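Local coordinates for protein alpha-/beta-galactoside alpha-2,3-sialyltransferase (Photobacterium phosphoreum, PDB 2ZWI) that probably transfers sialic acid in alpha-2,3 linkage onto galactosides, and binds CMP and a zinc ion in this crystal form, at residues A[19-24]-A[200-205]; A[115-120]-A[175-180]; A[213-216]-A[221-224]; A[257-262]-A[269-274]. One frame throughout, in Å; residues are numbered along the deposited sequence.

Contact 1: residues A[19-24]-A[200-205]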
loop_
_atom_site.group_PDB
_atom_site.type_symbol
_atom_site.label_atom_id
_atom_site.label_comp_id
_atom_site.label_asym_id
_atom_site.label_seq_id
_atom_site.Cartn_x
_atom_site.Cartn_y
_atom_site.Cartn_z
ATOM N N GLN A 19 -1.391 -1.644 -8.937
ATOM C CA GLN A 19 -2.316 -1.723 -10.068
ATOM C C GLN A 19 -1.629 -1.380 -11.384
ATOM O O GLN A 19 -1.792 -2.106 -12.362
ATOM C CB GLN A 19 -3.558 -0.855 -9.847
ATOM C CG GLN A 19 -4.541 -1.392 -8.804
ATOM C CD GLN A 19 -5.603 -0.364 -8.457
ATOM O OE1 GLN A 19 -5.852 0.563 -9.227
ATOM N NE2 GLN A 19 -6.236 -0.520 -7.303
ATOM N N MET A 20 -0.841 -0.301 -11.405
ATOM C CA MET A 20 -0.051 0.058 -12.600
ATOM C C MET A 20 0.804 -1.131 -13.040
ATOM O O MET A 20 0.837 -1.503 -14.207
ATOM C CB MET A 20 0.861 1.261 -12.320
ATOM C CG MET A 20 0.159 2.595 -12.123
ATOM S SD MET A 20 1.289 3.836 -11.460
ATOM C CE MET A 20 0.291 5.312 -11.601
ATOM N N THR A 21 1.483 -1.742 -12.079
ATOM C CA THR A 21 2.384 -2.850 -12.369
ATOM C C THR A 21 1.662 -4.078 -12.961
ATOM O O THR A 21 2.170 -4.701 -13.884
ATOM C CB THR A 21 3.209 -3.215 -11.122
ATOM O OG1 THR A 21 3.846 -2.030 -10.616
ATOM C CG2 THR A 21 4.272 -4.224 -11.461
ATOM N N GLN A 22 0.482 -4.412 -12.434
ATOM C CA GLN A 22 -0.331 -5.511 -12.977
ATOM C C GLN A 22 -0.816 -5.243 -14.406
ATOM O O GLN A 22 -0.792 -6.144 -15.259
ATOM C CB GLN A 22 -1.530 -5.794 -12.060
ATOM C CG GLN A 22 -1.156 -6.129 -10.608
ATOM C CD GLN A 22 -0.753 -7.581 -10.408
ATOM O OE1 GLN A 22 0.252 -8.047 -10.946
ATOM N NE2 GLN A 22 -1.539 -8.303 -9.612
ATOM N N ILE A 23 -1.262 -4.013 -14.664
ATOM C CA ILE A 23 -1.690 -3.604 -16.007
ATOM C C ILE A 23 -0.537 -3.856 -16.978
ATOM O O ILE A 23 -0.726 -4.498 -18.010
ATOM C CB ILE A 23 -2.101 -2.104 -16.073
ATOM C CG1 ILE A 23 -3.473 -1.885 -15.417
ATOM C CG2 ILE A 23 -2.077 -1.591 -17.536
ATOM C CD1 ILE A 23 -3.797 -0.396 -15.088
ATOM N N ILE A 24 0.653 -3.389 -16.605
ATOM C CA ILE A 24 1.858 -3.531 -17.433
ATOM C C ILE A 24 2.234 -5.007 -17.611
ATOM O O ILE A 24 2.550 -5.438 -18.722
ATOM C CB ILE A 24 3.038 -2.713 -16.845
ATOM C CG1 ILE A 24 2.722 -1.210 -16.853
ATOM C CG2 ILE A 24 4.341 -2.994 -17.583
ATOM C CD1 ILE A 24 3.550 -0.423 -15.806
ATOM N N TRP A 200 7.053 -7.878 -5.731
ATOM C CA TRP A 200 7.840 -6.674 -5.977
ATOM C C TRP A 200 9.014 -6.921 -6.938
ATOM O O TRP A 200 9.868 -6.048 -7.146
ATOM C CB TRP A 200 8.323 -6.078 -4.644
ATOM C CG TRP A 200 7.178 -5.622 -3.727
ATOM C CD1 TRP A 200 6.660 -6.300 -2.658
ATOM C CD2 TRP A 200 6.428 -4.397 -3.822
ATOM N NE1 TRP A 200 5.637 -5.576 -2.083
ATOM C CE2 TRP A 200 5.473 -4.407 -2.776
ATOM C CE3 TRP A 200 6.477 -3.291 -4.680
ATOM C CZ2 TRP A 200 4.568 -3.363 -2.573
ATOM C CZ3 TRP A 200 5.565 -2.246 -4.487
ATOM C CH2 TRP A 200 4.633 -2.288 -3.428
ATOM N N ASP A 201 9.026 -8.097 -7.549
ATOM C CA ASP A 201 10.139 -8.521 -8.408
ATOM C C ASP A 201 9.736 -8.559 -9.880
ATOM O O ASP A 201 10.344 -9.277 -10.673
ATOM C CB ASP A 201 10.645 -9.897 -7.957
ATOM C CG ASP A 201 9.563 -10.970 -8.008
ATOM O OD1 ASP A 201 8.392 -10.662 -8.337
ATOM O OD2 ASP A 201 9.883 -12.144 -7.723
ATOM N N TYR A 202 8.705 -7.795 -10.232
ATOM C CA TYR A 202 8.224 -7.720 -11.614
ATOM C C TYR A 202 9.304 -7.285 -12.604
ATOM O O TYR A 202 9.352 -7.786 -13.735
ATOM C CB TYR A 202 7.015 -6.776 -11.715
ATOM C CG TYR A 202 5.755 -7.342 -11.102
ATOM C CD1 TYR A 202 5.418 -7.070 -9.775
ATOM C CD2 TYR A 202 4.898 -8.155 -11.849
ATOM C CE1 TYR A 202 4.265 -7.593 -9.204
ATOM C CE2 TYR A 202 3.741 -8.683 -11.288
ATOM C CZ TYR A 202 3.426 -8.393 -9.968
ATOM O OH TYR A 202 2.283 -8.925 -9.406
ATOM N N PHE A 203 10.175 -6.370 -12.184
ATOM C CA PHE A 203 11.213 -5.845 -13.080
ATOM C C PHE A 203 12.214 -6.906 -13.548
ATOM O O PHE A 203 12.891 -6.718 -14.550
ATOM C CB PHE A 203 11.929 -4.638 -12.461
ATOM C CG PHE A 203 11.333 -3.312 -12.853
ATOM C CD1 PHE A 203 9.952 -3.095 -12.779
ATOM C CD2 PHE A 203 12.153 -2.265 -13.275
ATOM C CE1 PHE A 203 9.396 -1.858 -13.153
ATOM C CE2 PHE A 203 11.604 -1.019 -13.636
ATOM C CZ PHE A 203 10.227 -0.821 -13.573
ATOM N N THR A 204 12.295 -8.012 -12.817
ATOM C CA THR A 204 13.164 -9.135 -13.172
ATOM C C THR A 204 12.737 -9.763 -14.510
ATOM O O THR A 204 13.585 -10.232 -15.266
ATOM C CB THR A 204 13.202 -10.172 -12.007
ATOM O OG1 THR A 204 13.805 -9.554 -10.863
ATOM C CG2 THR A 204 13.984 -11.423 -12.349
ATOM N N THR A 205 11.439 -9.736 -14.815
ATOM C CA THR A 205 10.920 -10.343 -16.047
ATOM C C THR A 205 10.431 -9.336 -17.103
ATOM O O THR A 205 10.171 -9.719 -18.246
ATOM C CB THR A 205 9.808 -11.381 -15.763
ATOM O OG1 THR A 205 8.746 -10.769 -15.022
ATOM C CG2 THR A 205 10.351 -12.565 -14.968
#

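Contact 2: residues A[115-120]-A[175-180]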
loop_
_atom_site.group_PDB
_atom_site.type_symbol
_atom_site.label_atom_id
_atom_site.label_comp_id
_atom_site.label_asym_id
_atom_site.label_seq_id
_atom_site.Cartn_x
_atom_site.Cartn_y
_atom_site.Cartn_z
ATOM N N ALA A 115 -2.697 0.609 7.980
ATOM C CA ALA A 115 -4.042 0.628 8.580
ATOM C C ALA A 115 -4.712 -0.747 8.616
ATOM O O ALA A 115 -5.261 -1.132 9.652
ATOM C CB ALA A 115 -4.945 1.652 7.889
ATOM N N GLU A 116 -4.668 -1.493 7.506
ATOM C CA GLU A 116 -5.241 -2.845 7.500
ATOM C C GLU A 116 -4.600 -3.732 8.569
ATOM O O GLU A 116 -5.282 -4.536 9.197
ATOM C CB GLU A 116 -5.116 -3.524 6.131
ATOM C CG GLU A 116 -6.115 -3.052 5.088
ATOM C CD GLU A 116 -5.627 -1.831 4.313
ATOM O OE1 GLU A 116 -6.041 -1.653 3.138
ATOM O OE2 GLU A 116 -4.821 -1.054 4.868
ATOM N N TYR A 117 -3.294 -3.555 8.781
ATOM C CA TYR A 117 -2.518 -4.400 9.701
ATOM C C TYR A 117 -2.718 -4.019 11.162
ATOM O O TYR A 117 -2.739 -4.890 12.041
ATOM C CB TYR A 117 -1.039 -4.484 9.248
ATOM C CG TYR A 117 -0.998 -5.261 7.955
ATOM C CD1 TYR A 117 -1.163 -4.618 6.724
ATOM C CD2 TYR A 117 -0.909 -6.655 7.962
ATOM C CE1 TYR A 117 -1.199 -5.343 5.535
ATOM C CE2 TYR A 117 -0.931 -7.385 6.773
ATOM C CZ TYR A 117 -1.089 -6.722 5.573
ATOM O OH TYR A 117 -1.128 -7.446 4.410
ATOM N N VAL A 118 -2.913 -2.726 11.412
ATOM C CA VAL A 118 -3.359 -2.245 12.731
ATOM C C VAL A 118 -4.753 -2.815 13.060
ATOM O O VAL A 118 -4.989 -3.329 14.161
ATOM C CB VAL A 118 -3.309 -0.691 12.819
ATOM C CG1 VAL A 118 -3.998 -0.175 14.087
ATOM C CG2 VAL A 118 -1.849 -0.214 12.802
ATOM N N ARG A 119 -5.656 -2.766 12.080
ATOM C CA ARG A 119 -6.989 -3.317 12.245
ATOM C C ARG A 119 -6.992 -4.842 12.437
ATOM O O ARG A 119 -7.734 -5.360 13.286
ATOM C CB ARG A 119 -7.890 -2.853 11.101
ATOM C CG ARG A 119 -8.192 -1.366 11.211
ATOM C CD ARG A 119 -8.969 -0.810 10.040
ATOM N NE ARG A 119 -9.142 0.642 10.184
ATOM C CZ ARG A 119 -10.266 1.287 9.901
ATOM N NH1 ARG A 119 -11.332 0.618 9.483
ATOM N NH2 ARG A 119 -10.339 2.596 10.052
ATOM N N LEU A 120 -6.149 -5.553 11.685
ATOM C CA LEU A 120 -5.990 -7.007 11.865
ATOM C C LEU A 120 -5.477 -7.385 13.264
ATOM O O LEU A 120 -5.966 -8.342 13.880
ATOM C CB LEU A 120 -5.080 -7.593 10.785
ATOM C CG LEU A 120 -5.692 -7.653 9.379
ATOM C CD1 LEU A 120 -4.641 -7.998 8.328
ATOM C CD2 LEU A 120 -6.819 -8.656 9.367
ATOM N N ALA A 175 0.715 -11.375 3.283
ATOM C CA ALA A 175 -0.213 -12.499 3.320
ATOM C C ALA A 175 0.092 -13.473 4.477
ATOM O O ALA A 175 -0.799 -14.174 4.950
ATOM C CB ALA A 175 -0.194 -13.234 1.979
ATOM N N ASP A 176 1.345 -13.495 4.923
ATOM C CA ASP A 176 1.786 -14.373 6.018
ATOM C C ASP A 176 1.400 -13.870 7.419
ATOM O O ASP A 176 1.808 -14.463 8.429
ATOM C CB ASP A 176 3.303 -14.614 5.937
ATOM C CG ASP A 176 4.108 -13.321 6.014
ATOM O OD1 ASP A 176 3.593 -12.257 5.581
ATOM O OD2 ASP A 176 5.259 -13.360 6.510
ATOM N N ILE A 177 0.619 -12.790 7.480
ATOM C CA ILE A 177 0.005 -12.350 8.737
ATOM C C ILE A 177 -0.799 -13.499 9.384
ATOM O O ILE A 177 -0.844 -13.620 10.608
ATOM C CB ILE A 177 -0.875 -11.064 8.556
ATOM C CG1 ILE A 177 -1.300 -10.467 9.916
ATOM C CG2 ILE A 177 -2.097 -11.340 7.659
ATOM C CD1 ILE A 177 -0.145 -9.942 10.786
ATOM N N PHE A 178 -1.399 -14.350 8.551
ATOM C CA PHE A 178 -2.185 -15.490 9.031
ATOM C C PHE A 178 -1.331 -16.665 9.500
ATOM O O PHE A 178 -1.872 -17.691 9.932
ATOM C CB PHE A 178 -3.183 -15.947 7.962
ATOM C CG PHE A 178 -4.189 -14.894 7.585
ATOM C CD1 PHE A 178 -5.235 -14.569 8.449
ATOM C CD2 PHE A 178 -4.093 -14.227 6.372
ATOM C CE1 PHE A 178 -6.173 -13.596 8.107
ATOM C CE2 PHE A 178 -5.021 -13.246 6.021
ATOM C CZ PHE A 178 -6.063 -12.922 6.897
ATOM N N GLU A 179 -0.011 -16.516 9.424
ATOM C CA GLU A 179 0.922 -17.528 9.916
ATOM C C GLU A 179 1.781 -17.012 11.069
ATOM O O GLU A 179 2.808 -17.611 11.388
ATOM C CB GLU A 179 1.811 -18.067 8.787
ATOM C CG GLU A 179 1.220 -19.249 8.036
ATOM C CD GLU A 179 0.028 -18.863 7.186
ATOM O OE1 GLU A 179 0.116 -17.842 6.464
ATOM O OE2 GLU A 179 -0.998 -19.578 7.241
ATOM N N THR A 180 1.354 -15.918 11.701
ATOM C CA THR A 180 2.044 -15.383 12.883
ATOM C C THR A 180 1.374 -15.901 14.162
ATOM O O THR A 180 0.507 -16.775 14.096
ATOM C CB THR A 180 2.065 -13.834 12.877
ATOM O OG1 THR A 180 0.722 -13.330 12.867
ATOM C CG2 THR A 180 2.825 -13.304 11.652
#

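Contact 3: residues A[213-216]-A[221-224]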
loop_
_atom_site.group_PDB
_atom_site.type_symbol
_atom_site.label_atom_id
_atom_site.label_comp_id
_atom_site.label_asym_id
_atom_site.label_seq_id
_atom_site.Cartn_x
_atom_site.Cartn_y
_atom_site.Cartn_z
ATOM N N LYS A 213 7.106 1.974 -19.498
ATOM C CA LYS A 213 5.711 2.237 -19.163
ATOM C C LYS A 213 5.515 2.507 -17.668
ATOM O O LYS A 213 4.709 3.363 -17.292
ATOM C CB LYS A 213 4.813 1.085 -19.618
ATOM C CG LYS A 213 3.338 1.457 -19.709
ATOM C CD LYS A 213 2.498 0.369 -20.412
ATOM C CE LYS A 213 2.874 0.254 -21.880
ATOM N NZ LYS A 213 1.808 -0.425 -22.674
ATOM N N PHE A 214 6.251 1.782 -16.824
ATOM C CA PHE A 214 6.193 2.027 -15.388
ATOM C C PHE A 214 6.719 3.421 -15.037
ATOM O O PHE A 214 6.100 4.142 -14.239
ATOM C CB PHE A 214 6.912 0.942 -14.568
ATOM C CG PHE A 214 6.790 1.153 -13.074
ATOM C CD1 PHE A 214 5.694 0.652 -12.377
ATOM C CD2 PHE A 214 7.743 1.893 -12.379
ATOM C CE1 PHE A 214 5.543 0.858 -11.016
ATOM C CE2 PHE A 214 7.606 2.111 -10.988
ATOM C CZ PHE A 214 6.503 1.586 -10.309
ATOM N N TYR A 215 7.845 3.799 -15.637
ATOM C CA TYR A 215 8.398 5.147 -15.453
ATOM C C TYR A 215 7.430 6.214 -15.922
ATOM O O TYR A 215 7.275 7.238 -15.258
ATOM C CB TYR A 215 9.729 5.326 -16.182
ATOM C CG TYR A 215 10.759 4.262 -15.897
ATOM C CD1 TYR A 215 10.822 3.629 -14.659
ATOM C CD2 TYR A 215 11.690 3.904 -16.868
ATOM C CE1 TYR A 215 11.768 2.647 -14.408
ATOM C CE2 TYR A 215 12.644 2.937 -16.623
ATOM C CZ TYR A 215 12.681 2.313 -15.398
ATOM O OH TYR A 215 13.632 1.349 -15.164
ATOM N N ASN A 216 6.785 5.976 -17.068
ATOM C CA ASN A 216 5.818 6.936 -17.616
ATOM C C ASN A 216 4.565 7.124 -16.748
ATOM O O ASN A 216 4.128 8.251 -16.530
ATOM C CB ASN A 216 5.442 6.580 -19.053
ATOM C CG ASN A 216 6.565 6.862 -20.038
ATOM O OD1 ASN A 216 7.435 7.695 -19.786
ATOM N ND2 ASN A 216 6.554 6.157 -21.168
ATOM N N ASN A 221 11.885 7.772 -12.537
ATOM C CA ASN A 221 12.942 7.010 -13.188
ATOM C C ASN A 221 14.080 6.894 -12.189
ATOM O O ASN A 221 14.542 7.918 -11.680
ATOM C CB ASN A 221 13.420 7.754 -14.444
ATOM C CG ASN A 221 14.390 6.950 -15.274
ATOM O OD1 ASN A 221 15.367 6.405 -14.767
ATOM N ND2 ASN A 221 14.137 6.901 -16.580
ATOM N N PRO A 222 14.509 5.652 -11.874
ATOM C CA PRO A 222 15.461 5.415 -10.786
ATOM C C PRO A 222 16.918 5.735 -11.102
ATOM O O PRO A 222 17.771 5.478 -10.259
ATOM C CB PRO A 222 15.331 3.907 -10.545
ATOM C CG PRO A 222 15.003 3.366 -11.879
ATOM C CD PRO A 222 14.082 4.382 -12.490
ATOM N N GLU A 223 17.202 6.267 -12.291
ATOM C CA GLU A 223 18.588 6.473 -12.719
ATOM C C GLU A 223 19.391 7.381 -11.776
ATOM O O GLU A 223 20.489 7.011 -11.384
ATOM C CB GLU A 223 18.667 6.968 -14.171
ATOM C CG GLU A 223 20.096 7.043 -14.738
ATOM C CD GLU A 223 20.869 5.720 -14.643
ATOM O OE1 GLU A 223 20.236 4.625 -14.679
ATOM O OE2 GLU A 223 22.125 5.778 -14.536
ATOM N N LYS A 224 18.839 8.542 -11.414
ATOM C CA LYS A 224 19.530 9.486 -10.516
ATOM C C LYS A 224 19.867 8.839 -9.176
ATOM O O LYS A 224 20.998 8.921 -8.708
ATOM C CB LYS A 224 18.702 10.759 -10.306
ATOM C CG LYS A 224 19.273 11.766 -9.295
ATOM C CD LYS A 224 18.451 13.041 -9.288
ATOM C CE LYS A 224 18.963 14.059 -8.276
ATOM N NZ LYS A 224 18.534 15.452 -8.624
#

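Contact 4: residues A[257-262]-A[269-274]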
loop_
_atom_site.group_PDB
_atom_site.type_symbol
_atom_site.label_atom_id
_atom_site.label_comp_id
_atom_site.label_asym_id
_atom_site.label_seq_id
_atom_site.Cartn_x
_atom_site.Cartn_y
_atom_site.Cartn_z
ATOM N N THR A 257 20.933 12.194 15.175
ATOM C CA THR A 257 22.200 12.411 15.883
ATOM C C THR A 257 22.532 11.262 16.831
ATOM O O THR A 257 23.688 10.894 16.941
ATOM C CB THR A 257 22.425 13.821 16.546
ATOM O OG1 THR A 257 22.528 13.721 17.979
ATOM C CG2 THR A 257 21.439 14.847 16.122
ATOM N N GLU A 258 21.519 10.669 17.466
ATOM C CA GLU A 258 21.718 9.467 18.268
ATOM C C GLU A 258 22.186 8.273 17.413
ATOM O O GLU A 258 23.108 7.538 17.795
ATOM C CB GLU A 258 20.436 9.120 19.034
ATOM C CG GLU A 258 20.631 8.107 20.178
ATOM C CD GLU A 258 21.515 8.634 21.305
ATOM O OE1 GLU A 258 22.041 7.816 22.085
ATOM O OE2 GLU A 258 21.691 9.861 21.410
ATOM N N ALA A 259 21.553 8.086 16.260
ATOM C CA ALA A 259 21.910 7.002 15.331
ATOM C C ALA A 259 23.350 7.088 14.837
ATOM O O ALA A 259 23.990 6.065 14.589
ATOM C CB ALA A 259 20.940 6.972 14.144
ATOM N N LYS A 260 23.850 8.309 14.678
ATOM C CA LYS A 260 25.202 8.513 14.187
ATOM C C LYS A 260 26.289 8.176 15.219
ATOM O O LYS A 260 27.451 8.029 14.857
ATOM C CB LYS A 260 25.374 9.921 13.605
ATOM C CG LYS A 260 24.676 10.074 12.262
ATOM C CD LYS A 260 25.307 11.119 11.398
ATOM C CE LYS A 260 24.762 12.494 11.683
ATOM N NZ LYS A 260 24.943 13.359 10.468
ATOM N N LYS A 261 25.910 8.032 16.484
ATOM C CA LYS A 261 26.844 7.578 17.513
ATOM C C LYS A 261 27.067 6.075 17.369
ATOM O O LYS A 261 26.103 5.324 17.183
ATOM C CB LYS A 261 26.324 7.879 18.919
ATOM C CG LYS A 261 26.099 9.349 19.204
ATOM C CD LYS A 261 25.310 9.514 20.494
ATOM C CE LYS A 261 24.968 10.984 20.758
ATOM N NZ LYS A 261 24.224 11.106 22.057
ATOM N N PRO A 262 28.342 5.634 17.445
ATOM C CA PRO A 262 28.711 4.222 17.329
ATOM C C PRO A 262 28.417 3.420 18.589
ATOM O O PRO A 262 28.448 2.190 18.549
ATOM C CB PRO A 262 30.218 4.297 17.111
ATOM C CG PRO A 262 30.624 5.486 17.925
ATOM C CD PRO A 262 29.537 6.483 17.616
ATOM N N ASN A 269 22.149 -0.176 16.813
ATOM C CA ASN A 269 22.521 -0.325 15.399
ATOM C C ASN A 269 22.875 1.008 14.773
ATOM O O ASN A 269 22.002 1.700 14.232
ATOM C CB ASN A 269 21.369 -0.919 14.587
ATOM C CG ASN A 269 21.071 -2.338 14.939
ATOM O OD1 ASN A 269 19.907 -2.761 14.899
ATOM N ND2 ASN A 269 22.106 -3.102 15.278
ATOM N N SER A 270 24.159 1.348 14.820
ATOM C CA SER A 270 24.658 2.650 14.381
ATOM C C SER A 270 24.604 2.869 12.875
ATOM O O SER A 270 24.721 1.923 12.100
ATOM C CB SER A 270 26.108 2.830 14.837
ATOM O OG SER A 270 26.566 4.117 14.470
ATOM N N ILE A 271 24.445 4.126 12.468
ATOM C CA ILE A 271 24.589 4.494 11.061
ATOM C C ILE A 271 25.924 5.186 10.752
ATOM O O ILE A 271 26.131 5.669 9.627
ATOM C CB ILE A 271 23.390 5.334 10.536
ATOM C CG1 ILE A 271 23.309 6.709 11.234
ATOM C CG2 ILE A 271 22.097 4.525 10.663
ATOM C CD1 ILE A 271 22.158 7.614 10.740
ATOM N N GLN A 272 26.831 5.210 11.735
ATOM C CA GLN A 272 28.164 5.790 11.532
ATOM C C GLN A 272 28.824 5.221 10.279
ATOM O O GLN A 272 28.781 4.003 10.039
ATOM C CB GLN A 272 29.068 5.545 12.748
ATOM C CG GLN A 272 30.449 6.224 12.629
ATOM C CD GLN A 272 31.226 6.227 13.930
ATOM O OE1 GLN A 272 31.627 5.169 14.421
ATOM N NE2 GLN A 272 31.450 7.424 14.499
ATOM N N GLY A 273 29.408 6.104 9.471
ATOM C CA GLY A 273 30.169 5.683 8.291
ATOM C C GLY A 273 29.353 5.231 7.079
ATOM O O GLY A 273 29.927 4.806 6.076
ATOM N N LEU A 274 28.025 5.293 7.169
ATOM C CA LEU A 274 27.177 4.978 6.027
ATOM C C LEU A 274 26.888 6.225 5.185
ATOM O O LEU A 274 26.947 7.342 5.691
ATOM C CB LEU A 274 25.866 4.318 6.478
ATOM C CG LEU A 274 25.960 3.013 7.290
ATOM C CD1 LEU A 274 24.587 2.417 7.512
ATOM C CD2 LEU A 274 26.876 1.982 6.617
#

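Contact 1: residues A[19-24]-A[200-205]
Thr21 sets its methyl over the ring of Tyr202, and the neighbouring Gln22 reaches the phenol oxygen at the far end of the same side chain. The methyl, CG2, stands 3.4 Å above the ring plane and is shifted from the middle toward the CG end, where it lies 3.5 Å from Tyr202 CG. Measured to the ring centroid, the Thr21 CG2 distance is 3.8 Å, which makes this a CH-pi contact over the face. The threonine can offer carbon here because its rotamer (chi1 -53°) sends CG2 away from the backbone N and leaves OG1 beside it; that hydroxyl turns back to the carbonyl of Ile17, one turn earlier in helix 14-26. Gln22 bends at chi2 (-82°), which swings its amide round to the phenol. The amide plane stands 73° from the ring plane, so the two groups do not stack. Gln22 OE1 and Tyr202 OH are 2.7 Å apart in a hydrogen bond of weak geometry, while Gln22 NE2 has a weak bond to Tyr110. Phe214 of helix 208-218, Met310 of helix 305-310 and Phe206 of a loop also pack against Thr21. Chemically, the tyrosine is met in two ways by successive residues of one helix: an apolar touch on the face near the root of its ring, and at its hydroxyl a weak, unsettled hydrogen bond that probably adds only modest direction.

Contact 2: residues A[115-120]-A[175-180]
Ile177 brings its CB to the edge of the Tyr117 ring, and its CG2 methyl faces Leu120 one helical turn further on. The closer of the two touches is Tyr117 CE2 to Ile177 CB, 4.1 Å, made near the plane of the ring. Leu120 CD1 follows at 4.3 Å from Ile177 CG2. With CG1 anti to the backbone N (chi1 -170°), Ile177 has CG2 on the flank that meets both Leu120 and its own neighbour Phe178, whose ring carries this methyl 3.7 Å above one face. Even the tighter part is therefore ordinary van der Waals packing, and no hydrogen bond crosses between 115-120 and 175-180.

The buried side is completed by Met172 and Val354, which touch both Tyr117 and Ile177, while the ring of Phe327 meets that of Tyr117. The phenol oxygen is not left to this apolar setting: it bonds to the carboxylate of Asp111 and to the backbone N of Arg174, which together fix the outer end of the ring. Looser is the margin at Ala175, whose backbone N lies 4.5 Å from Tyr117 OH and bonds instead to Gln197. Beyond Ile177 the chain runs to the exposed Glu179, and Thr180 OG1 turns back to Ile177 O at 2.8 Å. Helix 114-125 and the short 3-10 segment 175-178 follow strands 104-110 and 168-172, neighbours in the parallel sheet, so their packing joins two connections of a Rossmann-like domain in a GT-B glycosyltransferase, with the side chain of Tyr117 about 10 Å from the bound CMP.

Contact 3: residues A[213-216]-A[221-224]
A helix-loop-helix corner joins helix 208-218 to helix 223-230, and Tyr215 lays its ring against Asn221 and Pro222 across it. Asn221 is the capping residue of the second helix: its OD1 accepts from Glu223 N at 3.1 Å, the N-H pointing at the oxygen at 152° and lying in the carbonyl plane. That bond holds the amide in place, and the same group meets the tyrosine ring. The ring and amide planes are inclined by 29°, with Asn221 CG over one face and Asn221 ND2 3.9 Å from Tyr215 CD2. Here CG is anti to the asparagine's backbone N (chi1 -173°), a setting that serves both the cap and the ring contact. Pro222 meets the other end of the tyrosine. Its CD lies 3.5 Å from Tyr215 CE1, with CG further along near the hydroxyl, and the two side chains cross at about a right angle. The proline approach is oblique to the ring, whereas the amide carbon lies over the face. No hydrogen bond passes between the two segments; the cap belongs wholly to 221-224, and Tyr215 contributes its ring carbons. Beyond the corner, Thr311 of the loop after helix 305-310 touches both Tyr215 and Pro222, and Ala313 adds to the proline's buried side. One residue back, Phe214 points its ring onto helix 14-26, while Lys213 and Asn216 touch helix 44-50.

Contact 4: residues A[257-262]-A[269-274]
The chain leaves helix 249-259 and returns so that Ile271 N bonds to Ala259 O at 2.9 Å, nearly straight at the hydrogen (172°), though the donor stands 38° above the carbonyl plane. Ser270 works the same junction with its hydroxyl. Its OG lies 3.0 Å from Lys261 O and 3.2 Å from Ala259 O, two acceptors that compete for one proton, and it also receives Gln272 N at 3.0 Å, closing an ST turn. With OG anti to the backbone N (chi1 -177°), the side chain reaches between the carbonyls of Ala259 and Lys261, where the hydroxyl can donate to either carbonyl while accepting from Gln272 N.

Apolar packing lies to one side. Ile271 CD1 sits 3.7 Å from Ala259 CB, and Lys260 lays its CG beside Ile271 CG1 and CD1 before the chain bends and carries NZ to a weak bond with His294. Phe237, Leu276 and Lys336 of the neighbouring strands border Ile271. On the solvent side, Gln272, extended beyond CG, crosses the Pro262 ring at a slant, its OE1 3.2 Å from Pro262 CB. Lys261 instead turns back to Glu258, NZ to OE2 2.9 Å, in a salt bridge within its own segment. A type II beta turn from Ile271 to Leu274, with Gly273 at positive phi, then directs the chain into strand 275-279. This is the helix-to-strand return of a beta-alpha-beta crossover from strand 236-240 to strand 275-279, and the strand it enters begins with Asp275, a zinc ligand.

From the N terminus, contact 1 opens on helix 14-26 and closes the longest loop, at 200-205, by the end of the seven-stranded sheet. Contact 2 is nested inside it, joining helix 114-125 to the loop after strand 168-172; the nearest atoms of contacts 1 and 2 are about 9 Å apart. Contact 3 follows in series as a short corner between helices 208-218 and 223-230, and it touches contact 1 directly, through Phe214 against Thr21 and Ile24, and Tyr215 against Phe203. Contact 4 comes last, about 15 Å from contact 3 at the nearest atoms, closing a short loop between helix 249-259 and strand 275-279 of the second parallel sheet. No loops cross.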